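Local coordinates for SprT-like domain-containing protein Spartan (Homo sapiens, PDB 6MDW), which cleaves proteins covalently cross-linked to DNA during DNA synthesis as a DNA-dependent zinc metalloprotease, here represented by its SprT-like protease and zinc-binding part, at residues A[95-98]-A[99-103]; A[22-25]-A[26-29]; A[30-33]-A[34-38]. All coordinates share one frame; numbering follows the deposited sequence. Where two conformers were deposited one is given.

Contact 1: residues A[95-98]-A[99-103]. With ZN (zinc ion), chain F.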
ATOM      1  N   HIS A  95      -2.762  -7.173   1.371  1.00  6.54           N
ATOM      2  CA  HIS A  95      -4.060  -6.504   1.576  1.00  6.67           C
ATOM      3  C   HIS A  95      -5.026  -6.890   0.455  1.00  8.25           C
ATOM      4  O   HIS A  95      -6.215  -7.157   0.697  1.00  8.07           O
ATOM      5  CB  HIS A  95      -3.887  -4.983   1.604  1.00  6.86           C
ATOM      6  CG  HIS A  95      -3.265  -4.420   2.847  1.00  6.99           C
ATOM      7  ND1 HIS A  95      -3.687  -4.717   4.139  1.00  8.57           N
ATOM      8  CD2 HIS A  95      -2.258  -3.528   2.971  1.00  8.79           C
ATOM      9  CE1 HIS A  95      -2.927  -4.022   4.987  1.00  9.50           C
ATOM     10  NE2 HIS A  95      -2.033  -3.299   4.300  1.00  8.94           N
ATOM     11  N   ALA A  96      -4.558  -6.862  -0.779  1.00  6.07           N
ATOM     12  CA  ALA A  96      -5.423  -7.211  -1.914  1.00  7.40           C
ATOM     13  C   ALA A  96      -5.927  -8.661  -1.757  1.00  8.57           C
ATOM     14  O   ALA A  96      -7.082  -8.948  -2.046  1.00  9.05           O
ATOM     15  CB  ALA A  96      -4.680  -7.032  -3.203  1.00  7.60           C
ATOM     16  N   TYR A  97      -5.038  -9.591  -1.386  1.00  7.56           N
ATOM     17  CA  TYR A  97      -5.438 -10.980  -1.266  1.00  7.84           C
ATOM     18  C   TYR A  97      -6.527 -11.146  -0.209  1.00  8.84           C
ATOM     19  O   TYR A  97      -7.483 -11.911  -0.421  1.00  9.56           O
ATOM     20  CB  TYR A  97      -4.233 -11.852  -0.910  1.00  8.10           C
ATOM     21  CG  TYR A  97      -4.577 -13.321  -0.859  1.00  8.97           C
ATOM     22  CD1 TYR A  97      -4.570 -14.059  -2.014  1.00  8.81           C
ATOM     23  CD2 TYR A  97      -4.870 -13.959   0.329  1.00 10.28           C
ATOM     24  CE1 TYR A  97      -4.884 -15.408  -2.016  1.00  8.92           C
ATOM     25  CE2 TYR A  97      -5.222 -15.301   0.346  1.00 10.19           C
ATOM     26  CZ  TYR A  97      -5.196 -16.026  -0.830  1.00  9.98           C
ATOM     27  OH  TYR A  97      -5.554 -17.363  -0.827  1.00 12.04           O
ATOM     28  N   LEU A  98      -6.386 -10.480   0.944  1.00  8.64           N
ATOM     29  CA  LEU A  98      -7.386 -10.573   2.000  1.00  8.80           C
ATOM     30  C   LEU A  98      -8.715  -9.987   1.529  1.00 12.42           C
ATOM     31  O   LEU A  98      -9.766 -10.514   1.872  1.00 12.74           O
ATOM     32  CB  LEU A  98      -6.866  -9.922   3.282  1.00 10.38           C
ATOM     33  CG  LEU A  98      -5.645 -10.592   3.896  1.00 13.12           C
ATOM     34  CD1 LEU A  98      -5.168  -9.832   5.114  1.00 15.79           C
ATOM     35  CD2 LEU A  98      -5.943 -12.026   4.292  1.00 14.24           C
ATOM     36  N   PHE A  99      -8.682  -8.952   0.692  1.00  8.99           N
ATOM     37  CA  PHE A  99      -9.908  -8.384   0.135  1.00 10.42           C
ATOM     38  C   PHE A  99     -10.573  -9.388  -0.827  1.00 12.46           C
ATOM     39  O   PHE A  99     -11.807  -9.667  -0.707  1.00 14.58           O
ATOM     40  CB  PHE A  99      -9.644  -7.029  -0.546  1.00 11.03           C
ATOM     41  CG  PHE A  99     -10.813  -6.559  -1.374  1.00 17.42           C
ATOM     42  CD1 PHE A  99     -11.919  -5.996  -0.757  1.00 23.16           C
ATOM     43  CD2 PHE A  99     -10.827  -6.722  -2.748  1.00 21.89           C
ATOM     44  CE1 PHE A  99     -12.998  -5.566  -1.513  1.00 22.06           C
ATOM     45  CE2 PHE A  99     -11.911  -6.298  -3.500  1.00 30.09           C
ATOM     46  CZ  PHE A  99     -12.997  -5.739  -2.877  1.00 27.10           C
ATOM     47  N   VAL A 100      -9.815  -9.925  -1.787  1.00 11.86           N
ATOM     48  CA  VAL A 100     -10.273 -10.803  -2.894  0.50 13.15           C
ATOM     49  C   VAL A 100     -10.919 -12.053  -2.291  1.00 15.50           C
ATOM     50  O   VAL A 100     -11.812 -12.666  -2.887  1.00 17.20           O
ATOM     51  CB  VAL A 100      -9.100 -11.228  -3.809  0.50 15.65           C
ATOM     52  CG1 VAL A 100      -9.457 -12.387  -4.739  0.50 15.59           C
ATOM     53  CG2 VAL A 100      -8.532 -10.071  -4.610  0.50 15.87           C
ATOM     54  N   THR A 101     -10.348 -12.505  -1.172  1.00 11.84           N
ATOM     55  CA  THR A 101     -10.780 -13.783  -0.538  1.00 13.40           C
ATOM     56  C   THR A 101     -11.748 -13.551   0.622  1.00 16.09           C
ATOM     57  O   THR A 101     -12.029 -14.473   1.395  1.00 18.58           O
ATOM     58  CB  THR A 101      -9.584 -14.608  -0.082  1.00 11.81           C
ATOM     59  OG1 THR A 101      -8.883 -13.896   0.941  1.00 14.45           O
ATOM     60  CG2 THR A 101      -8.679 -14.968  -1.238  1.00 12.02           C
ATOM     61  N   ASN A 102     -12.264 -12.331   0.750  1.00 16.00           N
ATOM     62  CA  ASN A 102     -13.281 -12.007   1.754  1.00 18.41           C
ATOM     63  C   ASN A 102     -12.811 -12.403   3.166  1.00 19.59           C
ATOM     64  O   ASN A 102     -13.595 -12.951   3.951  1.00 22.82           O
ATOM     65  CB  ASN A 102     -14.616 -12.681   1.402  1.00 26.52           C
ATOM     66  CG  ASN A 102     -15.012 -12.503  -0.050  1.00 37.56           C
ATOM     67  OD1 ASN A 102     -15.366 -11.402  -0.469  1.00 43.75           O
ATOM     68  ND2 ASN A 102     -14.956 -13.574  -0.829  1.00 44.44           N
ATOM     69  N   ASN A 103     -11.541 -12.115   3.495  1.00 15.96           N
ATOM     70  CA  ASN A 103     -10.865 -12.424   4.757  1.00 20.01           C
ATOM     71  C   ASN A 103     -10.156 -11.183   5.314  1.00 23.77           C
ATOM     72  O   ASN A 103      -9.008 -11.253   5.782  1.00 28.81           O
ATOM     73  CB  ASN A 103      -9.791 -13.503   4.610  1.00 20.32           C
ATOM     74  CG  ASN A 103      -9.203 -13.907   5.951  1.00 24.22           C
ATOM     75  OD1 ASN A 103      -9.784 -13.592   6.984  1.00 28.39           O
ATOM     76  ND2 ASN A 103      -8.048 -14.563   5.969  1.00 18.33           N
TER
HETATM   77 ZN    ZN F 805      -0.728  -1.905   5.169  1.00 11.10          ZN
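Thr101 turns back on Tyr97, one helical turn earlier, and grips it twice by its carbonyl. Followed outward from CB, the threonine forks at once. CB itself lies 3.4 Å from Tyr97 O, and chi1 of 64° puts OG1 between the backbone N and the carbonyl carbon, from where it donates to Tyr97 O at 2.8 Å. Thr101 N donates to that same oxygen at 3.0 Å, and the two donors come from opposite faces of the carbonyl plane. The methyl branch, CG2, still brushes Tyr97 O but chiefly sits over one face of the Tyr97 ring, 3.8 Å from the ring centroid and displaced toward the rim, with CZ its nearest ring atom. This is a CH-pi contact. The tyrosine meets it because its CG is anti to the backbone N (chi1 -176°), while the phenol OH is hydrogen-bonded to Gln40.

Beyond Thr101 the helix closes in a Schellman motif. Asn102, at positive phi, is the C' residue; Asn103 N reaches back to Leu98 O at 2.9 Å, and Asn102 N to Phe99 O at 3.1 Å. Leu98 CD2 packs against Asn103 O and ND2, the latter hydrogen-bonded to Glu113 OE1.

At the opposite end of this stretch His95, the second histidine of the HExxH motif, binds the catalytic zinc through NE2 at 2.1 Å, together with His91 and His110. The terminus of helix 82-100 thus follows closely on the metal site. Leu98 faces helix 112-125 at Glu113 and His117, Ala96 and Phe99 rest on Cys68 of strand 68-73, and His95 lies against Cys59 and Tyr61 of strand 57-61.

Contact 2: residues A[22-25]-A[26-29]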
ATOM      1  N   THR A  22      15.441   0.443 -14.207  1.00 23.19           N
ATOM      2  CA  THR A  22      14.362   0.069 -15.121  1.00 20.94           C
ATOM      3  C   THR A  22      13.510  -1.058 -14.535  1.00 19.61           C
ATOM      4  O   THR A  22      13.448  -2.167 -15.056  1.00 21.04           O
ATOM      5  CB  THR A  22      14.910  -0.326 -16.494  1.00 25.39           C
ATOM      6  OG1 THR A  22      15.940  -1.284 -16.269  1.00 32.37           O
ATOM      7  CG2 THR A  22      15.451   0.849 -17.280  1.00 33.63           C
ATOM      8  N   PRO A  23      12.793  -0.808 -13.426  1.00 16.81           N
ATOM      9  CA  PRO A  23      11.917  -1.835 -12.866  1.00 16.03           C
ATOM     10  C   PRO A  23      10.758  -2.141 -13.825  1.00 14.80           C
ATOM     11  O   PRO A  23      10.311  -1.280 -14.601  1.00 20.25           O
ATOM     12  CB  PRO A  23      11.427  -1.185 -11.562  1.00 18.37           C
ATOM     13  CG  PRO A  23      11.505   0.290 -11.844  1.00 21.25           C
ATOM     14  CD  PRO A  23      12.749   0.460 -12.688  1.00 20.45           C
ATOM     15  N   ASP A  24      10.290  -3.388 -13.787  1.00 14.64           N
ATOM     16  CA  ASP A  24       9.173  -3.837 -14.573  1.00 14.13           C
ATOM     17  C   ASP A  24       8.063  -4.211 -13.593  1.00 14.01           C
ATOM     18  O   ASP A  24       7.949  -5.365 -13.179  1.00 13.37           O
ATOM     19  CB  ASP A  24       9.581  -4.997 -15.483  1.00 15.67           C
ATOM     20  CG  ASP A  24       8.532  -5.360 -16.513  1.00 20.55           C
ATOM     21  OD1 ASP A  24       7.354  -4.998 -16.320  1.00 19.36           O
ATOM     22  OD2 ASP A  24       8.911  -6.024 -17.505  1.00 25.32           O
ATOM     23  N   LEU A  25       7.298  -3.211 -13.166  1.00 11.53           N
ATOM     24  CA  LEU A  25       6.273  -3.410 -12.124  1.00 11.32           C
ATOM     25  C   LEU A  25       5.256  -4.473 -12.554  1.00 12.95           C
ATOM     26  O   LEU A  25       4.839  -5.306 -11.736  1.00 11.61           O
ATOM     27  CB  LEU A  25       5.575  -2.076 -11.866  1.00 12.47           C
ATOM     28  CG  LEU A  25       4.369  -2.122 -10.953  1.00 12.06           C
ATOM     29  CD1 LEU A  25       4.738  -2.645  -9.570  1.00 15.40           C
ATOM     30  CD2 LEU A  25       3.719  -0.735 -10.871  1.00 14.22           C
ATOM     31  N   GLN A  26       4.843  -4.490 -13.824  1.00 11.59           N
ATOM     32  CA  GLN A  26       3.860  -5.467 -14.309  0.50 13.67           C
ATOM     33  C   GLN A  26       4.447  -6.875 -14.185  1.00 11.38           C
ATOM     34  O   GLN A  26       3.773  -7.820 -13.689  1.00 13.07           O
ATOM     35  CB  GLN A  26       3.441  -5.174 -15.752  0.50 15.90           C
ATOM     36  CG  GLN A  26       2.616  -3.904 -15.879  0.50 15.32           C
ATOM     37  CD  GLN A  26       1.579  -3.829 -14.788  0.50 17.02           C
ATOM     38  OE1 GLN A  26       0.792  -4.752 -14.589  0.50 16.50           O
ATOM     39  NE2 GLN A  26       1.586  -2.731 -14.049  0.50 14.65           N
ATOM     40  N   ALA A  27       5.699  -7.043 -14.609  1.00 10.89           N
ATOM     41  CA  ALA A  27       6.357  -8.355 -14.526  1.00 13.62           C
ATOM     42  C   ALA A  27       6.431  -8.830 -13.075  1.00 12.46           C
ATOM     43  O   ALA A  27       6.193 -10.033 -12.819  1.00 12.36           O
ATOM     44  CB  ALA A  27       7.735  -8.355 -15.143  1.00 14.01           C
ATOM     45  N   LEU A  28       6.765  -7.926 -12.135  1.00  9.98           N
ATOM     46  CA  LEU A  28       6.873  -8.301 -10.728  1.00  9.42           C
ATOM     47  C   LEU A  28       5.511  -8.765 -10.224  1.00 12.24           C
ATOM     48  O   LEU A  28       5.410  -9.764  -9.493  1.00 10.81           O
ATOM     49  CB  LEU A  28       7.349  -7.122  -9.877  1.00 10.81           C
ATOM     50  CG  LEU A  28       8.801  -6.701 -10.058  1.00 14.09           C
ATOM     51  CD1 LEU A  28       9.068  -5.432  -9.263  1.00 15.53           C
ATOM     52  CD2 LEU A  28       9.767  -7.781  -9.613  1.00 15.86           C
ATOM     53  N   PHE A  29       4.469  -8.013 -10.566  1.00  9.64           N
ATOM     54  CA  PHE A  29       3.133  -8.367 -10.157  1.00  9.86           C
ATOM     55  C   PHE A  29       2.793  -9.773 -10.665  1.00 11.12           C
ATOM     56  O   PHE A  29       2.330 -10.614  -9.891  1.00 12.00           O
ATOM     57  CB  PHE A  29       2.124  -7.311 -10.611  1.00 11.08           C
ATOM     58  CG  PHE A  29       0.696  -7.755 -10.514  1.00 13.36           C
ATOM     59  CD1 PHE A  29       0.086  -7.954  -9.291  1.00 18.08           C
ATOM     60  CD2 PHE A  29      -0.019  -8.014 -11.666  1.00 24.97           C
ATOM     61  CE1 PHE A  29      -1.214  -8.434  -9.221  1.00 16.89           C
ATOM     62  CE2 PHE A  29      -1.321  -8.476 -11.595  1.00 27.07           C
ATOM     63  CZ  PHE A  29      -1.905  -8.691 -10.372  1.00 17.72           C
TER
HETATM   64  O   HOH W   1       5.784  -2.703 -16.137  1.00 32.04           O
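Asp24 caps the helix that starts at Leu25: its OD1 accepts from Ala27 N at 3.1 Å. The N-H is well directed, at 162°, but it meets the oxygen from above the carboxylate plane. A water donates to the same OD1 at 2.8 Å and accepts from Gln26 N, so a second amide of the first turn is satisfied through the solvent molecule. The carboxylate is brought over the turn by a CG anti to the backbone N (chi1 -170°). Asp24 O takes the first main-chain bond of the helix from Leu28 N at 3.0 Å, and Leu25 O the next from Phe29 N. With its side chain accepting from the amide three residues on, Asp24 is a classic N-cap, and its negative charge probably also suits the positive end of the helix dipole. Around these bonds, Ala27 CB packs on the carboxylate, 3.4 Å from Asp24 CG, and Leu28 CG lies 3.5 Å from Asp24 O. In one of its two conformers, Gln26 bends at chi2 and its NE2 is hydrogen-bonded to Val46 O. Leu25 packs on Val46 and Trp48 of strand 45-49, whereas Leu28 is set against Arg82 and Leu85 of helix 82-100.

Contact 3: residues A[30-33]-A[34-38]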
ATOM      1  N   VAL A  30       3.036 -10.035 -11.957  1.00  9.99           N
ATOM      2  CA  VAL A  30       2.670 -11.314 -12.531  1.00 12.63           C
ATOM      3  C   VAL A  30       3.437 -12.432 -11.812  1.00 11.14           C
ATOM      4  O   VAL A  30       2.870 -13.486 -11.411  1.00 10.40           O
ATOM      5  CB  VAL A  30       2.938 -11.306 -14.045  1.00 14.35           C
ATOM      6  CG1 VAL A  30       2.955 -12.713 -14.629  1.00 17.05           C
ATOM      7  CG2 VAL A  30       1.947 -10.418 -14.769  1.00 17.77           C
ATOM      8  N   GLN A  31       4.721 -12.212 -11.583  1.00  9.82           N
ATOM      9  CA  GLN A  31       5.575 -13.161 -10.925  1.00 10.06           C
ATOM     10  C   GLN A  31       5.045 -13.457  -9.517  1.00 10.44           C
ATOM     11  O   GLN A  31       4.888 -14.602  -9.103  1.00 10.81           O
ATOM     12  CB  GLN A  31       7.016 -12.669 -10.864  1.00 11.18           C
ATOM     13  CG  GLN A  31       7.968 -13.611 -10.146  1.00 12.48           C
ATOM     14  CD  GLN A  31       9.305 -13.001  -9.797  1.00 15.12           C
ATOM     15  OE1 GLN A  31       9.715 -11.978 -10.349  1.00 17.65           O
ATOM     16  NE2 GLN A  31       9.999 -13.612  -8.859  1.00 17.23           N
ATOM     17  N   PHE A  32       4.719 -12.403  -8.759  1.00  8.67           N
ATOM     18  CA  PHE A  32       4.363 -12.590  -7.360  1.00  8.72           C
ATOM     19  C   PHE A  32       2.966 -13.174  -7.207  1.00  8.31           C
ATOM     20  O   PHE A  32       2.720 -13.940  -6.287  1.00  8.72           O
ATOM     21  CB  PHE A  32       4.529 -11.276  -6.586  1.00  8.82           C
ATOM     22  CG  PHE A  32       5.929 -10.722  -6.535  1.00  9.04           C
ATOM     23  CD1 PHE A  32       7.051 -11.505  -6.796  1.00 10.94           C
ATOM     24  CD2 PHE A  32       6.129  -9.398  -6.213  1.00 10.55           C
ATOM     25  CE1 PHE A  32       8.334 -10.988  -6.694  1.00 10.85           C
ATOM     26  CE2 PHE A  32       7.407  -8.882  -6.102  1.00 10.30           C
ATOM     27  CZ  PHE A  32       8.509  -9.672  -6.356  1.00 11.43           C
ATOM     28  N   ASN A  33       2.039 -12.848  -8.110  1.00  9.26           N
ATOM     29  CA  ASN A  33       0.731 -13.457  -8.105  1.00  8.64           C
ATOM     30  C   ASN A  33       0.886 -14.974  -8.248  1.00  8.54           C
ATOM     31  O   ASN A  33       0.307 -15.760  -7.462  1.00  9.89           O
ATOM     32  CB  ASN A  33      -0.139 -12.878  -9.215  1.00  9.70           C
ATOM     33  CG  ASN A  33      -1.501 -13.532  -9.273  1.00 11.84           C
ATOM     34  OD1 ASN A  33      -2.100 -13.800  -8.247  1.00 10.82           O
ATOM     35  ND2 ASN A  33      -2.017 -13.719 -10.482  1.00 17.27           N
ATOM     36  N   ASP A  34       1.767 -15.366  -9.167  1.00  9.31           N
ATOM     37  CA  ASP A  34       2.009 -16.798  -9.467  1.00 12.65           C
ATOM     38  C   ASP A  34       2.746 -17.479  -8.301  1.00 12.20           C
ATOM     39  O   ASP A  34       2.410 -18.609  -7.875  1.00 13.74           O
ATOM     40  CB  ASP A  34       2.817 -16.922 -10.758  1.00 13.00           C
ATOM     41  CG  ASP A  34       3.258 -18.337 -11.096  1.00 17.04           C
ATOM     42  OD1 ASP A  34       2.375 -19.201 -11.119  1.00 22.07           O
ATOM     43  OD2 ASP A  34       4.496 -18.551 -11.283  1.00 25.61           O
ATOM     44  N   GLN A  35       3.798 -16.849  -7.794  1.00  9.56           N
ATOM     45  CA  GLN A  35       4.709 -17.502  -6.847  1.00 10.56           C
ATOM     46  C   GLN A  35       4.187 -17.483  -5.409  1.00 10.58           C
ATOM     47  O   GLN A  35       4.507 -18.428  -4.669  1.00 12.03           O
ATOM     48  CB  GLN A  35       6.086 -16.859  -6.886  1.00 11.74           C
ATOM     49  CG  GLN A  35       6.803 -17.124  -8.203  1.00 14.09           C
ATOM     50  CD  GLN A  35       8.227 -16.649  -8.176  1.00 16.59           C
ATOM     51  OE1 GLN A  35       8.596 -15.754  -7.430  1.00 15.62           O
ATOM     52  NE2 GLN A  35       9.048 -17.278  -9.009  1.00 27.19           N
ATOM     53  N   PHE A  36       3.424 -16.447  -5.009  1.00  8.86           N
ATOM     54  CA  PHE A  36       3.104 -16.229  -3.621  1.00  9.57           C
ATOM     55  C   PHE A  36       1.613 -16.148  -3.341  1.00  7.55           C
ATOM     56  O   PHE A  36       1.274 -16.229  -2.153  1.00 10.18           O
ATOM     57  CB  PHE A  36       3.800 -14.968  -3.088  1.00  8.56           C
ATOM     58  CG  PHE A  36       5.287 -15.014  -3.310  1.00  8.52           C
ATOM     59  CD1 PHE A  36       6.027 -16.083  -2.822  1.00 11.51           C
ATOM     60  CD2 PHE A  36       5.930 -14.029  -4.040  1.00 10.70           C
ATOM     61  CE1 PHE A  36       7.380 -16.184  -3.087  1.00 13.75           C
ATOM     62  CE2 PHE A  36       7.290 -14.131  -4.289  1.00 15.01           C
ATOM     63  CZ  PHE A  36       8.000 -15.214  -3.822  1.00 14.43           C
ATOM     64  N   PHE A  37       0.724 -16.004  -4.339  1.00  6.81           N
ATOM     65  CA  PHE A  37      -0.694 -15.794  -4.092  1.00  6.77           C
ATOM     66  C   PHE A  37      -1.565 -16.750  -4.899  1.00  7.20           C
ATOM     67  O   PHE A  37      -2.736 -16.524  -5.055  1.00  7.56           O
ATOM     68  CB  PHE A  37      -1.094 -14.332  -4.364  1.00  5.96           C
ATOM     69  CG  PHE A  37      -0.417 -13.371  -3.417  1.00  6.29           C
ATOM     70  CD1 PHE A  37      -0.885 -13.231  -2.123  1.00  6.62           C
ATOM     71  CD2 PHE A  37       0.734 -12.720  -3.792  1.00  7.86           C
ATOM     72  CE1 PHE A  37      -0.258 -12.373  -1.227  1.00  6.93           C
ATOM     73  CE2 PHE A  37       1.344 -11.839  -2.910  1.00  8.56           C
ATOM     74  CZ  PHE A  37       0.854 -11.672  -1.637  1.00  7.54           C
ATOM     75  N   TRP A  38      -0.954 -17.869  -5.303  1.00  9.00           N
ATOM     76  CA  TRP A  38      -1.656 -19.033  -5.913  1.00  8.83           C
ATOM     77  C   TRP A  38      -2.480 -18.626  -7.149  1.00  7.95           C
ATOM     78  O   TRP A  38      -3.497 -19.259  -7.480  1.00 10.04           O
ATOM     79  CB  TRP A  38      -2.511 -19.728  -4.852  1.00  8.90           C
ATOM     80  CG  TRP A  38      -1.767 -20.075  -3.607  1.00  9.07           C
ATOM     81  CD1 TRP A  38      -0.941 -21.141  -3.423  1.00 10.88           C
ATOM     82  CD2 TRP A  38      -1.739 -19.328  -2.375  1.00 10.19           C
ATOM     83  NE1 TRP A  38      -0.419 -21.122  -2.161  1.00 11.05           N
ATOM     84  CE2 TRP A  38      -0.903 -20.027  -1.491  1.00 10.36           C
ATOM     85  CE3 TRP A  38      -2.382 -18.171  -1.924  1.00  9.71           C
ATOM     86  CZ2 TRP A  38      -0.685 -19.618  -0.176  1.00 10.32           C
ATOM     87  CZ3 TRP A  38      -2.153 -17.746  -0.634  1.00 10.69           C
ATOM     88  CH2 TRP A  38      -1.313 -18.463   0.227  1.00 10.48           C
TER
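Gln31 and Gln35, one turn apart, join their side-chain amides: Gln31 NE2 donates to Gln35 OE1 at 2.9 Å, nearly straight at 166°. The two amides stand almost perpendicular. The acceptor lies close to the plane of the Gln31 amide, but the donor comes from above the carbonyl plane of Gln35. Gln31 extends outward from the helix beyond a CG anti to the backbone N (chi1 178°), and Gln35 leans back toward it; Gln31 CG also touches Gln35 OE1. With Gln35 replaced by alanine, Gln31 NE2 would probably be left without this acceptor, its amide freer to turn.

Beneath the amides the backbone is satisfied in helical fashion. Asp34 N is paired with Val30 O, Gln35 N with Gln31 O at 2.8 Å, and Phe36 N with Phe32 O at 2.9 Å. The last of the series, Phe37 N to Asn33 O, is longer at 3.2 Å and arrives from above the carbonyl plane, where the helix is ending. Asn33 is used on its side chain as well: OD1 accepts from Leu41 N, tying the end of the helix to the chain that follows, and its backbone is hydrogen-bonded to that of Gly39. Phe36 O has a partner in Arg120 NH1.

On the apolar side the side chains of Phe32 and Phe36 lie side by side, pointing the same way, their rings oblique with planes at 46° and Phe32 CD1 3.6 Å from Phe36 CE2. The edge of the Phe37 ring reaches Phe32 O, CD2 being 3.4 Å away. Through Phe32 and Phe36, with Phe37 just beyond its end, helix 25-36 packs on two others: Phe32 packs on Val86, Leu90 and Met93 of helix 82-100, Phe37 bridges Met93 and Ile121, and Phe36 meets Ile121 and Thr125 of helix 112-125.

Overall arrangement
Contacts 2 and 3 adjoin in sequence and cover the start and end of helix 25-36, their centres 13 Å apart; contact 1 comes later, at the C-terminal end of helix 82-100. Contacts 1 and 3 have centres 14 Å apart and touch directly, Tyr97 OH lying 3.4 Å from Trp38 CZ3. Contact 2, with its centre 22 Å from that of contact 1, does not touch it. Helix 25-36 packs along helix 82-100, which carries the active-site Glu92 and the zinc ligands His91 and His95, so the first helix backs the metal-bearing one within the SprT-like protease domain. Contact 1 supplies one zinc ligand, His95; the Phe37 side chain of contact 3 is about 12 Å from the zinc.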